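PDB 3QI7: putative transcriptional regulator, which is of unknown function but has a periplasmic-binding-protein-like fold and may act as a sugar-binding lipoprotein or transcriptional regulator. Local coordinates for residues Lys37-Glu42 and Leu313-Ala318; Glu87-Val92 and Glu320-Asp325; Ala158-Ala163 and Glu217-Lys222; Phe211-Ile216 and Leu241-Glu246. One frame throughout, in Å; residues are numbered along the deposited sequence.

Interaction 1 (Lys37-Glu42 and Leu313-Ala318); sequences KEYEEE and LAIYLA
Tyr39 and Tyr316 reach towards each other from two helices whose axes stay 13.3 Å apart and run 33° from parallel, so long side chains do all the bridging. Tyr39, with the largest buried area here, leans across until its OH lies 3.5 Å from Ile315 CG2; the Tyr39 ring carbon CZ follows at 3.9 Å from that same methyl. Its hydroxyl has a polar partner in Thr319 OG1. Tyr316 OH donates to Glu38 OE2 over 2.8 Å in the modelled conformer of Glu38, another being present. Glu38 OE2 accepts it through its syn lone pair, on the side of the other carboxylate oxygen. Glu38 gets there by an extended chain, with CG anti to the backbone N (chi1 177°), and meets the tyrosine near the plane of its ring, carboxylate and ring planes being 23° apart. The Tyr39 hydroxyl OH also lies 3.9 Å from Tyr316 CD1, which brings the two tyrosines into contact; Tyr39 and Ile315 are buried, Glu38 and Tyr316 partly exposed. Ile59 of strand 57-63 touches both Tyr39 and Ile315. Two neighbouring helices packed against a mainly parallel sheet are typical of the alpha/beta lobe of a periplasmic-binding-protein-like fold.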
loop_
_atom_site.group_PDB
_atom_site.type_symbol
_atom_site.label_atom_id
_atom_site.label_comp_id
_atom_site.label_asym_id
_atom_site.label_seq_id
_atom_site.Cartn_x
_atom_site.Cartn_y
_atom_site.Cartn_z
ATOM N N LYS A 37 6.550 5.686 18.857
ATOM C CA LYS A 37 6.129 6.662 19.857
ATOM C C LYS A 37 4.883 6.166 20.605
ATOM O O LYS A 37 4.807 6.265 21.817
ATOM C CB LYS A 37 5.911 8.030 19.213
ATOM C CG LYS A 37 5.704 9.168 20.189
ATOM N N GLU A 38 3.934 5.596 19.891
ATOM C CA GLU A 38 2.720 5.012 20.488
ATOM C C GLU A 38 3.089 3.979 21.547
ATOM O O GLU A 38 2.558 3.976 22.648
ATOM C CB GLU A 38 1.858 4.377 19.372
ATOM C CG GLU A 38 0.565 3.653 19.787
ATOM C CD GLU A 38 -0.293 3.245 18.569
ATOM O OE1 GLU A 38 -0.659 4.134 17.770
ATOM O OE2 GLU A 38 -0.595 2.039 18.396
ATOM N N TYR A 39 4.005 3.080 21.188
ATOM C CA TYR A 39 4.419 2.025 22.105
ATOM C C TYR A 39 5.165 2.644 23.305
ATOM O O TYR A 39 5.025 2.166 24.425
ATOM C CB TYR A 39 5.296 0.967 21.406
ATOM C CG TYR A 39 4.533 -0.070 20.597
ATOM C CD1 TYR A 39 3.186 0.111 20.248
ATOM C CD2 TYR A 39 5.166 -1.233 20.154
ATOM C CE1 TYR A 39 2.494 -0.847 19.507
ATOM C CE2 TYR A 39 4.480 -2.192 19.411
ATOM C CZ TYR A 39 3.149 -1.997 19.092
ATOM O OH TYR A 39 2.462 -2.946 18.371
ATOM N N GLU A 40 5.953 3.689 23.071
ATOM C CA GLU A 40 6.638 4.362 24.194
ATOM C C GLU A 40 5.615 4.863 25.207
ATOM O O GLU A 40 5.787 4.672 26.406
ATOM C CB GLU A 40 7.541 5.502 23.731
ATOM C CG GLU A 40 8.848 5.058 23.104
ATOM C CD GLU A 40 9.540 6.182 22.320
ATOM O OE1 GLU A 40 8.887 7.203 22.009
ATOM O OE2 GLU A 40 10.741 6.028 22.017
ATOM N N GLU A 41 4.552 5.480 24.723
ATOM C CA GLU A 41 3.478 5.980 25.590
ATOM C C GLU A 41 2.753 4.867 26.359
ATOM O O GLU A 41 2.494 5.002 27.552
ATOM C CB GLU A 41 2.476 6.776 24.769
ATOM C CG GLU A 41 3.064 8.084 24.245
ATOM C CD GLU A 41 3.513 8.986 25.391
ATOM O OE1 GLU A 41 2.638 9.405 26.174
ATOM O OE2 GLU A 41 4.729 9.248 25.532
ATOM N N GLU A 42 2.416 3.788 25.666
ATOM C CA GLU A 42 1.824 2.606 26.297
ATOM C C GLU A 42 2.706 2.110 27.432
ATOM O O GLU A 42 2.209 1.715 28.492
ATOM C CB GLU A 42 1.650 1.462 25.286
ATOM C CG GLU A 42 0.293 1.410 24.583
ATOM C CD GLU A 42 0.214 0.299 23.508
ATOM O OE1 GLU A 42 0.716 -0.828 23.740
ATOM O OE2 GLU A 42 -0.356 0.556 22.426
ATOM N N LEU A 313 -0.224 -2.842 10.257
ATOM C CA LEU A 313 -0.897 -4.115 10.538
ATOM C C LEU A 313 0.119 -5.163 10.977
ATOM O O LEU A 313 -0.123 -5.921 11.929
ATOM C CB LEU A 313 -1.668 -4.631 9.306
ATOM C CG LEU A 313 -2.191 -6.078 9.367
ATOM C CD1 LEU A 313 -3.204 -6.207 10.518
ATOM C CD2 LEU A 313 -2.820 -6.572 8.049
ATOM N N ALA A 314 1.231 -5.249 10.248
ATOM C CA ALA A 314 2.295 -6.239 10.578
ATOM C C ALA A 314 2.858 -6.019 11.982
ATOM O O ALA A 314 3.080 -6.989 12.730
ATOM C CB ALA A 314 3.435 -6.224 9.516
ATOM N N ILE A 315 3.072 -4.764 12.358
ATOM C CA ILE A 315 3.563 -4.479 13.729
ATOM C C ILE A 315 2.548 -4.950 14.808
ATOM O O ILE A 315 2.930 -5.592 15.787
ATOM C CB ILE A 315 3.910 -2.983 13.893
ATOM C CG1 ILE A 315 5.112 -2.631 13.000
ATOM C CG2 ILE A 315 4.211 -2.643 15.373
ATOM C CD1 ILE A 315 5.195 -1.171 12.667
ATOM N N TYR A 316 1.274 -4.617 14.626
ATOM C CA TYR A 316 0.220 -5.002 15.571
ATOM C C TYR A 316 0.097 -6.512 15.667
ATOM O O TYR A 316 -0.108 -7.054 16.757
ATOM C CB TYR A 316 -1.147 -4.417 15.167
ATOM C CG TYR A 316 -1.364 -2.941 15.476
ATOM C CD1 TYR A 316 -1.007 -2.385 16.695
ATOM C CD2 TYR A 316 -1.952 -2.122 14.555
ATOM C CE1 TYR A 316 -1.227 -1.014 16.972
ATOM C CE2 TYR A 316 -2.167 -0.779 14.808
ATOM C CZ TYR A 316 -1.810 -0.229 16.016
ATOM O OH TYR A 316 -2.042 1.113 16.217
ATOM N N LEU A 317 0.236 -7.203 14.532
ATOM C CA LEU A 317 0.148 -8.660 14.492
ATOM C C LEU A 317 1.325 -9.283 15.224
ATOM O O LEU A 317 1.147 -10.212 16.032
ATOM C CB LEU A 317 0.141 -9.142 13.030
ATOM C CG LEU A 317 -0.600 -10.397 12.605
ATOM C CD1 LEU A 317 -1.978 -10.561 13.275
ATOM C CD2 LEU A 317 -0.720 -10.343 11.067
ATOM N N ALA A 318 2.532 -8.810 14.907
ATOM C CA ALA A 318 3.735 -9.310 15.577
ATOM C C ALA A 318 3.588 -9.173 17.097
ATOM O O ALA A 318 3.807 -10.119 17.841
ATOM C CB ALA A 318 4.991 -8.568 15.092
#

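Interaction 2 (Glu87-Val92 and Glu320-Asp325); sequences EVQAIV and EMVKQD
Helix-on-sheet packing in an alpha/beta layer is what joins Gln89 and Ala90 of strand 88-94 to Val322, near the C-terminal end of helix 306-324. The contact is small and no hydrogen bond crosses it; it is carbon packing plus one methyl against a backbone oxygen. Val322 points both methyls at the strand. Val322 CG1 and CG2 each lie 4.0 Å from Gln89 CB, so the valine straddles that carbon with its fork, and Val322 CG2 also comes 4.0 Å from the backbone Gln89 O. With CG1 anti to the backbone N (chi1 177°), CG2 falls beside that nitrogen, and Val322 CG2 reaches on to Ala90 CB at 4.3 Å. On the glutamine it is CB, the root of the side chain, that does the touching, and the chain bends beyond it at chi2 (-66°). Ala90 is buried beside it; the nearest CA atoms, those of Gln89 and Val322, are 7.0 Å apart. Phe13 and Ile115, from the strands flanking 88-94, also touch Val322, so the methyl pair is received by three strands. Just beyond, Asp325 leaves the helix with positive phi in a Schellman motif. The arrangement is that of a helix packed across the parallel strands of an alpha/beta lobe, as in periplasmic-binding-protein-like folds.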
loop_
_atom_site.group_PDB
_atom_site.type_symbol
_atom_site.label_atom_id
_atom_site.label_comp_id
_atom_site.label_asym_id
_atom_site.label_seq_id
_atom_site.Cartn_x
_atom_site.Cartn_y
_atom_site.Cartn_z
ATOM N N GLU A 87 16.376 -9.657 22.990
ATOM C CA GLU A 87 15.044 -9.114 23.235
ATOM C C GLU A 87 14.189 -9.010 21.959
ATOM O O GLU A 87 12.967 -8.913 22.053
ATOM C CB GLU A 87 15.171 -7.736 23.903
ATOM C CG GLU A 87 16.018 -7.764 25.183
ATOM C CD GLU A 87 15.865 -6.493 26.005
ATOM O OE1 GLU A 87 16.046 -5.400 25.435
ATOM O OE2 GLU A 87 15.555 -6.590 27.214
ATOM N N VAL A 88 14.837 -9.021 20.788
ATOM C CA VAL A 88 14.147 -9.055 19.494
ATOM C C VAL A 88 13.409 -10.378 19.337
ATOM O O VAL A 88 14.028 -11.458 19.259
ATOM C CB VAL A 88 15.117 -8.826 18.292
ATOM C CG1 VAL A 88 14.387 -9.012 16.925
ATOM C CG2 VAL A 88 15.731 -7.427 18.359
ATOM N N GLN A 89 12.074 -10.276 19.302
ATOM C CA GLN A 89 11.202 -11.427 19.177
ATOM C C GLN A 89 10.398 -11.465 17.867
ATOM O O GLN A 89 9.759 -12.481 17.574
ATOM C CB GLN A 89 10.262 -11.492 20.375
ATOM C CG GLN A 89 10.971 -11.626 21.709
ATOM C CD GLN A 89 11.696 -12.952 21.841
ATOM O OE1 GLN A 89 11.333 -13.919 21.179
ATOM N NE2 GLN A 89 12.729 -13.002 22.685
ATOM N N ALA A 90 10.450 -10.390 17.070
ATOM C CA ALA A 90 9.856 -10.419 15.745
ATOM C C ALA A 90 10.580 -9.436 14.829
ATOM O O ALA A 90 11.104 -8.405 15.288
ATOM C CB ALA A 90 8.344 -10.102 15.819
ATOM N N ILE A 91 10.639 -9.784 13.547
ATOM C CA ILE A 91 11.170 -8.880 12.523
ATOM C C ILE A 91 10.144 -8.665 11.407
ATOM O O ILE A 91 9.703 -9.622 10.774
ATOM C CB ILE A 91 12.499 -9.396 11.904
ATOM C CG1 ILE A 91 13.553 -9.631 12.991
ATOM C CG2 ILE A 91 13.028 -8.392 10.882
ATOM C CD1 ILE A 91 14.804 -10.356 12.490
ATOM N N VAL A 92 9.786 -7.397 11.180
ATOM C CA VAL A 92 8.928 -6.975 10.100
ATOM C C VAL A 92 9.797 -6.241 9.071
ATOM O O VAL A 92 10.546 -5.333 9.420
ATOM C CB VAL A 92 7.799 -6.010 10.629
ATOM C CG1 VAL A 92 6.945 -5.458 9.481
ATOM C CG2 VAL A 92 6.921 -6.719 11.688
ATOM N N GLU A 320 0.875 -8.928 18.962
ATOM C CA GLU A 320 -0.162 -9.823 19.453
ATOM C C GLU A 320 0.365 -11.248 19.489
ATOM O O GLU A 320 0.091 -12.014 20.428
ATOM C CB GLU A 320 -1.390 -9.745 18.550
ATOM C CG GLU A 320 -2.545 -10.697 18.890
ATOM C CD GLU A 320 -3.395 -10.236 20.059
ATOM O OE1 GLU A 320 -3.300 -9.055 20.437
ATOM O OE2 GLU A 320 -4.176 -11.072 20.588
HETATM N N MSE A 321 1.099 -11.604 18.436
HETATM C CA MSE A 321 1.627 -12.962 18.316
HETATM C C MSE A 321 2.627 -13.254 19.430
HETATM O O MSE A 321 2.624 -14.357 19.991
HETATM C CB MSE A 321 2.286 -13.171 16.931
HETATM C CG MSE A 321 1.286 -13.310 15.794
HETATM SE SE MSE A 321 2.180 -13.312 14.028
HETATM C CE MSE A 321 2.558 -15.258 14.054
ATOM N N VAL A 322 3.502 -12.294 19.723
ATOM C CA VAL A 322 4.488 -12.472 20.790
ATOM C C VAL A 322 3.774 -12.504 22.157
ATOM O O VAL A 322 3.999 -13.410 22.932
ATOM C CB VAL A 322 5.620 -11.403 20.763
ATOM C CG1 VAL A 322 6.567 -11.617 21.946
ATOM C CG2 VAL A 322 6.410 -11.474 19.431
ATOM N N LYS A 323 2.865 -11.572 22.414
ATOM C CA LYS A 323 2.142 -11.574 23.696
ATOM C C LYS A 323 1.328 -12.842 23.923
ATOM O O LYS A 323 1.263 -13.336 25.053
ATOM C CB LYS A 323 1.252 -10.331 23.858
ATOM C CG LYS A 323 2.022 -9.115 24.297
ATOM C CD LYS A 323 1.148 -7.856 24.268
ATOM C CE LYS A 323 1.827 -6.712 24.989
ATOM N NZ LYS A 323 1.052 -5.460 24.838
ATOM N N GLN A 324 0.737 -13.388 22.866
ATOM C CA GLN A 324 -0.162 -14.534 22.999
ATOM C C GLN A 324 0.497 -15.876 22.601
ATOM O O GLN A 324 -0.163 -16.911 22.614
ATOM C CB GLN A 324 -1.430 -14.307 22.162
ATOM C CG GLN A 324 -2.229 -13.048 22.502
ATOM C CD GLN A 324 -2.865 -13.093 23.882
ATOM O OE1 GLN A 324 -3.009 -14.152 24.479
ATOM N NE2 GLN A 324 -3.252 -11.937 24.391
ATOM N N ASP A 325 1.785 -15.858 22.250
ATOM C CA ASP A 325 2.467 -17.072 21.796
ATOM C C ASP A 325 1.737 -17.747 20.613
ATOM O O ASP A 325 1.410 -18.935 20.661
ATOM C CB ASP A 325 2.612 -18.054 22.988
ATOM C CG ASP A 325 3.477 -19.260 22.664
ATOM O OD1 ASP A 325 4.376 -19.176 21.786
ATOM O OD2 ASP A 325 3.241 -20.291 23.307
#

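Interaction 3 (Ala158-Ala163 and Glu217-Lys222); sequences AFIHYA and EKQVKK
Gln219 lies against Ile160 and Tyr162, and its side chain can be followed outward from helix 203-223 onto strand 159-164. Gln219 CB comes first, 4.1 Å from both Ile160 CG1 and Ile160 CD1. The next carbon, Gln219 CG, is shared: Ile160 CG2 lies 4.0 Å from it and Tyr162 OH 3.7 Å. Here the bend at chi2 (-63°) turns the amide aside, next to Ile160 CD1. Gln219 CD then sits 4.1 Å from Ile160 CD1, and Gln219 OE1 is 3.9 Å from Ile160 CD1. Each end of the amide has a partner in its own helix. Lys222 NZ donates to Gln219 OE1 over 3.0 Å, tilted 18° from the carbonyl plane, but in one of two lysine conformers and beside a crystal neighbour, so this bond may be doubtful; Gln219 NE2 bonds to Asp215 OD2, one turn earlier. Tyr162 OH turns to that same Asp215 oxygen as well, so the tyrosine and the glutamine share one carboxylate although they make no bond to each other. Their ring and amide planes stand 65° apart as the two side chains pass in opposite directions. Around the contact, strand 159-164 is the middle strand between 191-196 and 228-231: Val192 touches Ile160, Val194 and Val229 touch Tyr162, and helix 203-223 covers this face while helix 171-186 packs against Phe159 and His161.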
loop_
_atom_site.group_PDB
_atom_site.type_symbol
_atom_site.label_atom_id
_atom_site.label_comp_id
_atom_site.label_asym_id
_atom_site.label_seq_id
_atom_site.Cartn_x
_atom_site.Cartn_y
_atom_site.Cartn_z
ATOM N N ALA A 158 -17.618 4.317 -19.141
ATOM C CA ALA A 158 -16.396 3.804 -19.795
ATOM C C ALA A 158 -15.285 3.854 -18.735
ATOM O O ALA A 158 -15.401 4.589 -17.747
ATOM C CB ALA A 158 -16.014 4.652 -21.055
ATOM N N PHE A 159 -14.235 3.061 -18.931
ATOM C CA PHE A 159 -13.030 3.093 -18.114
ATOM C C PHE A 159 -11.851 3.394 -19.038
ATOM O O PHE A 159 -11.567 2.601 -19.952
ATOM C CB PHE A 159 -12.822 1.736 -17.446
ATOM C CG PHE A 159 -11.704 1.682 -16.437
ATOM C CD1 PHE A 159 -10.345 1.734 -16.828
ATOM C CD2 PHE A 159 -11.995 1.473 -15.080
ATOM C CE1 PHE A 159 -9.364 1.629 -15.879
ATOM C CE2 PHE A 159 -10.984 1.409 -14.135
ATOM C CZ PHE A 159 -9.686 1.463 -14.542
ATOM N N ILE A 160 -11.188 4.529 -18.819
ATOM C CA ILE A 160 -10.004 4.919 -19.627
ATOM C C ILE A 160 -8.734 4.565 -18.818
ATOM O O ILE A 160 -8.600 4.999 -17.683
ATOM C CB ILE A 160 -10.020 6.429 -20.020
ATOM C CG1 ILE A 160 -11.434 6.916 -20.372
ATOM C CG2 ILE A 160 -9.073 6.698 -21.228
ATOM C CD1 ILE A 160 -12.187 6.179 -21.532
ATOM N N HIS A 161 -7.849 3.723 -19.385
ATOM C CA HIS A 161 -6.575 3.318 -18.767
ATOM C C HIS A 161 -5.392 3.928 -19.507
ATOM O O HIS A 161 -5.282 3.745 -20.733
ATOM C CB HIS A 161 -6.460 1.794 -18.845
ATOM C CG HIS A 161 -5.265 1.228 -18.140
ATOM N ND1 HIS A 161 -3.997 1.220 -18.704
ATOM C CD2 HIS A 161 -5.155 0.598 -16.947
ATOM C CE1 HIS A 161 -3.161 0.630 -17.862
ATOM N NE2 HIS A 161 -3.836 0.250 -16.788
ATOM N N TYR A 162 -4.558 4.683 -18.776
ATOM C CA TYR A 162 -3.405 5.411 -19.336
ATOM C C TYR A 162 -2.105 4.849 -18.734
ATOM O O TYR A 162 -1.962 4.770 -17.523
ATOM C CB TYR A 162 -3.496 6.916 -19.002
ATOM C CG TYR A 162 -4.552 7.685 -19.739
ATOM C CD1 TYR A 162 -4.413 7.967 -21.072
ATOM C CD2 TYR A 162 -5.682 8.176 -19.077
ATOM C CE1 TYR A 162 -5.387 8.671 -21.755
ATOM C CE2 TYR A 162 -6.648 8.883 -19.741
ATOM C CZ TYR A 162 -6.499 9.138 -21.094
ATOM O OH TYR A 162 -7.470 9.852 -21.755
ATOM N N ALA A 163 -1.147 4.516 -19.610
ATOM C CA ALA A 163 0.149 3.920 -19.267
ATOM C C ALA A 163 1.000 3.947 -20.527
ATOM O O ALA A 163 0.469 3.778 -21.626
ATOM C CB ALA A 163 -0.025 2.457 -18.852
ATOM N N GLU A 217 -9.947 15.220 -22.588
ATOM C CA GLU A 217 -10.987 16.001 -23.257
ATOM C C GLU A 217 -11.728 15.203 -24.346
ATOM O O GLU A 217 -12.953 15.244 -24.441
ATOM C CB GLU A 217 -10.401 17.284 -23.864
ATOM C CG GLU A 217 -9.957 18.266 -22.795
ATOM C CD GLU A 217 -9.370 19.529 -23.388
ATOM O OE1 GLU A 217 -9.788 19.899 -24.509
ATOM O OE2 GLU A 217 -8.503 20.137 -22.719
ATOM N N LYS A 218 -10.973 14.444 -25.134
ATOM C CA LYS A 218 -11.551 13.638 -26.211
ATOM C C LYS A 218 -12.482 12.560 -25.707
ATOM O O LYS A 218 -13.554 12.314 -26.298
ATOM C CB LYS A 218 -10.443 13.043 -27.109
ATOM C CG LYS A 218 -9.759 14.121 -27.945
ATOM C CD LYS A 218 -9.023 13.570 -29.165
ATOM C CE LYS A 218 -7.693 12.920 -28.807
ATOM N NZ LYS A 218 -6.847 12.804 -30.032
ATOM N N GLN A 219 -12.075 11.912 -24.615
ATOM C CA GLN A 219 -12.829 10.806 -24.060
ATOM C C GLN A 219 -14.148 11.291 -23.452
ATOM O O GLN A 219 -15.176 10.616 -23.583
ATOM C CB GLN A 219 -11.993 10.011 -23.042
ATOM C CG GLN A 219 -10.647 9.449 -23.586
ATOM C CD GLN A 219 -10.780 8.442 -24.708
ATOM O OE1 GLN A 219 -11.872 7.958 -24.997
ATOM N NE2 GLN A 219 -9.644 8.101 -25.339
ATOM N N VAL A 220 -14.127 12.470 -22.824
ATOM C CA VAL A 220 -15.345 13.109 -22.297
ATOM C C VAL A 220 -16.316 13.536 -23.418
ATOM O O VAL A 220 -17.532 13.399 -23.288
ATOM C CB VAL A 220 -14.986 14.322 -21.362
ATOM C CG1 VAL A 220 -16.245 15.118 -20.956
ATOM C CG2 VAL A 220 -14.238 13.829 -20.123
ATOM N N LYS A 221 -15.793 14.026 -24.534
ATOM C CA LYS A 221 -16.655 14.349 -25.680
ATOM C C LYS A 221 -17.330 13.111 -26.262
ATOM O O LYS A 221 -18.499 13.155 -26.669
ATOM C CB LYS A 221 -15.857 15.060 -26.774
ATOM C CG LYS A 221 -15.540 16.488 -26.413
ATOM C CD LYS A 221 -14.767 17.197 -27.522
ATOM C CE LYS A 221 -13.939 18.363 -26.965
ATOM N NZ LYS A 221 -14.055 19.549 -27.829
ATOM N N LYS A 222 -16.608 12.004 -26.259
ATOM C CA LYS A 222 -17.133 10.741 -26.785
ATOM C C LYS A 222 -18.210 10.138 -25.898
ATOM O O LYS A 222 -19.293 9.782 -26.373
ATOM C CB LYS A 222 -16.016 9.721 -26.949
ATOM C CG LYS A 222 -15.148 9.970 -28.125
ATOM C CD LYS A 222 -13.916 9.103 -28.071
ATOM C CE LYS A 222 -14.277 7.635 -27.814
ATOM N NZ LYS A 222 -13.089 6.799 -27.436
#

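Interaction 4 (Phe211-Ile216 and Leu241-Glu246); sequences FLNEDI and LTKALE
Lys243 carries this helix-helix contact, meeting Asn213 and Ile216 with the carbons of its chain. The apolar part is one pair: Ile216 CG2 rests 3.9 Å from Lys243 CG, and the two side chains run alongside one another, pointing opposite ways. Next come approaches of carbon to oxygen, none of them a hydrogen bond. Asn213 OD1 lies 3.9 Å from Lys243 CD and equally far from Lys243 CE, and the backbone Asn213 O is 3.8 Å from that same CE. The lysine thus brings its methylenes alongside the asparagine's two oxygens. It can do so because CG is anti to the backbone N (chi1 -169°) and the chain then bends at chi2 and chi3. The charged interactions sit at the tip. Lys243 NZ forms a salt bridge with Glu246 OE1 at 3.2 Å, in its own helix, reaching it on its syn side, 25° out of the carboxylate plane. A second salt bridge runs to Glu217 OE2 of helix 203-223, so the ammonium group lies between acidic side chains of the two helices and ties them together. Leu212 and Asn213 also touch Val239 and Ile216 touches Leu247, extending the seam between helices 203-223 and 234-247; Tyr249 touches Ile216 and Lys243, while Phe211 and Asp215 turn to Val194 of strand 191-196.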
loop_
_atom_site.group_PDB
_atom_site.type_symbol
_atom_site.label_atom_id
_atom_site.label_comp_id
_atom_site.label_asym_id
_atom_site.label_seq_id
_atom_site.Cartn_x
_atom_site.Cartn_y
_atom_site.Cartn_z
ATOM N N PHE A 211 -0.330 15.364 -23.534
ATOM C CA PHE A 211 -0.997 14.231 -24.146
ATOM C C PHE A 211 -2.266 13.870 -23.345
ATOM O O PHE A 211 -3.376 13.688 -23.930
ATOM C CB PHE A 211 -0.048 13.029 -24.235
ATOM C CG PHE A 211 -0.691 11.806 -24.831
ATOM C CD1 PHE A 211 -1.403 10.926 -24.031
ATOM C CD2 PHE A 211 -0.610 11.551 -26.206
ATOM C CE1 PHE A 211 -2.016 9.814 -24.579
ATOM C CE2 PHE A 211 -1.222 10.435 -26.756
ATOM C CZ PHE A 211 -1.932 9.579 -25.955
ATOM N N LEU A 212 -2.099 13.739 -22.033
ATOM C CA LEU A 212 -3.217 13.363 -21.165
ATOM C C LEU A 212 -4.344 14.385 -21.219
ATOM O O LEU A 212 -5.510 14.008 -21.414
ATOM C CB LEU A 212 -2.793 13.100 -19.731
ATOM C CG LEU A 212 -2.015 11.823 -19.436
ATOM C CD1 LEU A 212 -1.391 11.964 -18.040
ATOM C CD2 LEU A 212 -2.907 10.574 -19.534
ATOM N N ASN A 213 -4.008 15.663 -21.096
ATOM C CA ASN A 213 -5.027 16.686 -21.132
ATOM C C ASN A 213 -5.858 16.644 -22.404
ATOM O O ASN A 213 -7.102 16.717 -22.352
ATOM C CB ASN A 213 -4.426 18.065 -20.847
ATOM C CG ASN A 213 -4.122 18.249 -19.359
ATOM O OD1 ASN A 213 -4.910 17.827 -18.509
ATOM N ND2 ASN A 213 -2.985 18.860 -19.043
ATOM N N GLU A 214 -5.188 16.500 -23.544
ATOM C CA GLU A 214 -5.905 16.466 -24.812
ATOM C C GLU A 214 -6.724 15.192 -24.964
ATOM O O GLU A 214 -7.864 15.258 -25.410
ATOM C CB GLU A 214 -4.957 16.660 -25.991
ATOM C CG GLU A 214 -4.300 18.015 -25.974
ATOM C CD GLU A 214 -5.301 19.164 -26.019
ATOM O OE1 GLU A 214 -6.226 19.122 -26.866
ATOM O OE2 GLU A 214 -5.153 20.104 -25.203
ATOM N N ASP A 215 -6.182 14.048 -24.550
ATOM C CA ASP A 215 -6.905 12.779 -24.714
ATOM C C ASP A 215 -8.159 12.693 -23.808
ATOM O O ASP A 215 -9.259 12.298 -24.257
ATOM C CB ASP A 215 -5.999 11.596 -24.473
ATOM C CG ASP A 215 -6.591 10.312 -25.041
ATOM O OD1 ASP A 215 -6.519 10.146 -26.283
ATOM O OD2 ASP A 215 -7.166 9.519 -24.259
ATOM N N ILE A 216 -7.988 13.100 -22.554
ATOM C CA ILE A 216 -9.099 13.152 -21.597
ATOM C C ILE A 216 -10.234 14.006 -22.129
ATOM O O ILE A 216 -11.372 13.557 -22.149
ATOM C CB ILE A 216 -8.628 13.618 -20.194
ATOM C CG1 ILE A 216 -7.691 12.558 -19.587
ATOM C CG2 ILE A 216 -9.833 13.873 -19.261
ATOM C CD1 ILE A 216 -6.926 13.012 -18.395
ATOM N N LEU A 241 -6.508 14.040 -11.752
ATOM C CA LEU A 241 -7.319 14.632 -10.687
ATOM C C LEU A 241 -7.562 16.129 -10.943
ATOM O O LEU A 241 -8.667 16.621 -10.760
ATOM C CB LEU A 241 -6.644 14.407 -9.348
ATOM C CG LEU A 241 -6.793 12.995 -8.761
ATOM C CD1 LEU A 241 -5.903 12.826 -7.532
ATOM C CD2 LEU A 241 -8.266 12.652 -8.445
ATOM N N THR A 242 -6.520 16.844 -11.345
ATOM C CA THR A 242 -6.653 18.250 -11.709
ATOM C C THR A 242 -7.700 18.458 -12.803
ATOM O O THR A 242 -8.581 19.299 -12.662
ATOM C CB THR A 242 -5.297 18.818 -12.139
ATOM O OG1 THR A 242 -4.359 18.623 -11.071
ATOM C CG2 THR A 242 -5.390 20.328 -12.487
ATOM N N LYS A 243 -7.625 17.686 -13.880
ATOM C CA LYS A 243 -8.606 17.798 -14.973
ATOM C C LYS A 243 -10.034 17.377 -14.545
ATOM O O LYS A 243 -11.027 17.941 -15.050
ATOM C CB LYS A 243 -8.124 17.026 -16.213
ATOM C CG LYS A 243 -8.892 17.265 -17.484
ATOM C CD LYS A 243 -8.654 18.655 -18.016
ATOM C CE LYS A 243 -8.607 18.700 -19.508
ATOM N NZ LYS A 243 -8.557 20.129 -19.933
ATOM N N ALA A 244 -10.131 16.407 -13.638
ATOM C CA ALA A 244 -11.421 15.952 -13.082
ATOM C C ALA A 244 -12.200 17.090 -12.428
ATOM O O ALA A 244 -13.429 17.114 -12.489
ATOM C CB ALA A 244 -11.214 14.839 -12.044
ATOM N N LEU A 245 -11.486 18.025 -11.791
ATOM C CA LEU A 245 -12.136 19.187 -11.165
ATOM C C LEU A 245 -12.847 20.064 -12.206
ATOM O O LEU A 245 -13.885 20.660 -11.922
ATOM C CB LEU A 245 -11.131 20.015 -10.328
ATOM C CG LEU A 245 -10.555 19.295 -9.092
ATOM C CD1 LEU A 245 -9.725 20.247 -8.230
ATOM C CD2 LEU A 245 -11.628 18.602 -8.207
ATOM N N GLU A 246 -12.292 20.113 -13.411
ATOM C CA GLU A 246 -12.838 20.904 -14.514
ATOM C C GLU A 246 -13.956 20.169 -15.261
ATOM O O GLU A 246 -15.022 20.729 -15.506
ATOM C CB GLU A 246 -11.694 21.265 -15.481
ATOM C CG GLU A 246 -12.058 22.181 -16.665
ATOM C CD GLU A 246 -11.103 22.003 -17.854
ATOM O OE1 GLU A 246 -9.889 21.824 -17.615
ATOM O OE2 GLU A 246 -11.569 22.010 -19.010
#

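In the fold
The four contacts fall into two distant pairs on opposite sides of the chain's centre. Interactions 1 and 2 share helix 306-324 and touch through Ala314 on Val92 and Ala318 on Ala90; interactions 3 and 4 share helix 203-223 and are tied directly by a probable hydrogen bond from Tyr162 to Asp215 and a salt bridge from Glu217 to Lys243. Centres of interactions 1 and 3 are about 44 Å apart, consistent with separate lobes. Interaction 3 is the fully buried one; the others are partly buried. Of the helix-on-strand contacts, 2 is carbon packing without a hydrogen bond across, whereas 3 is backed by a buried polar network through Asp215. The helix-helix contacts add a tyrosine-carboxylate bond in 1 and a lysine with acidic partners in 4.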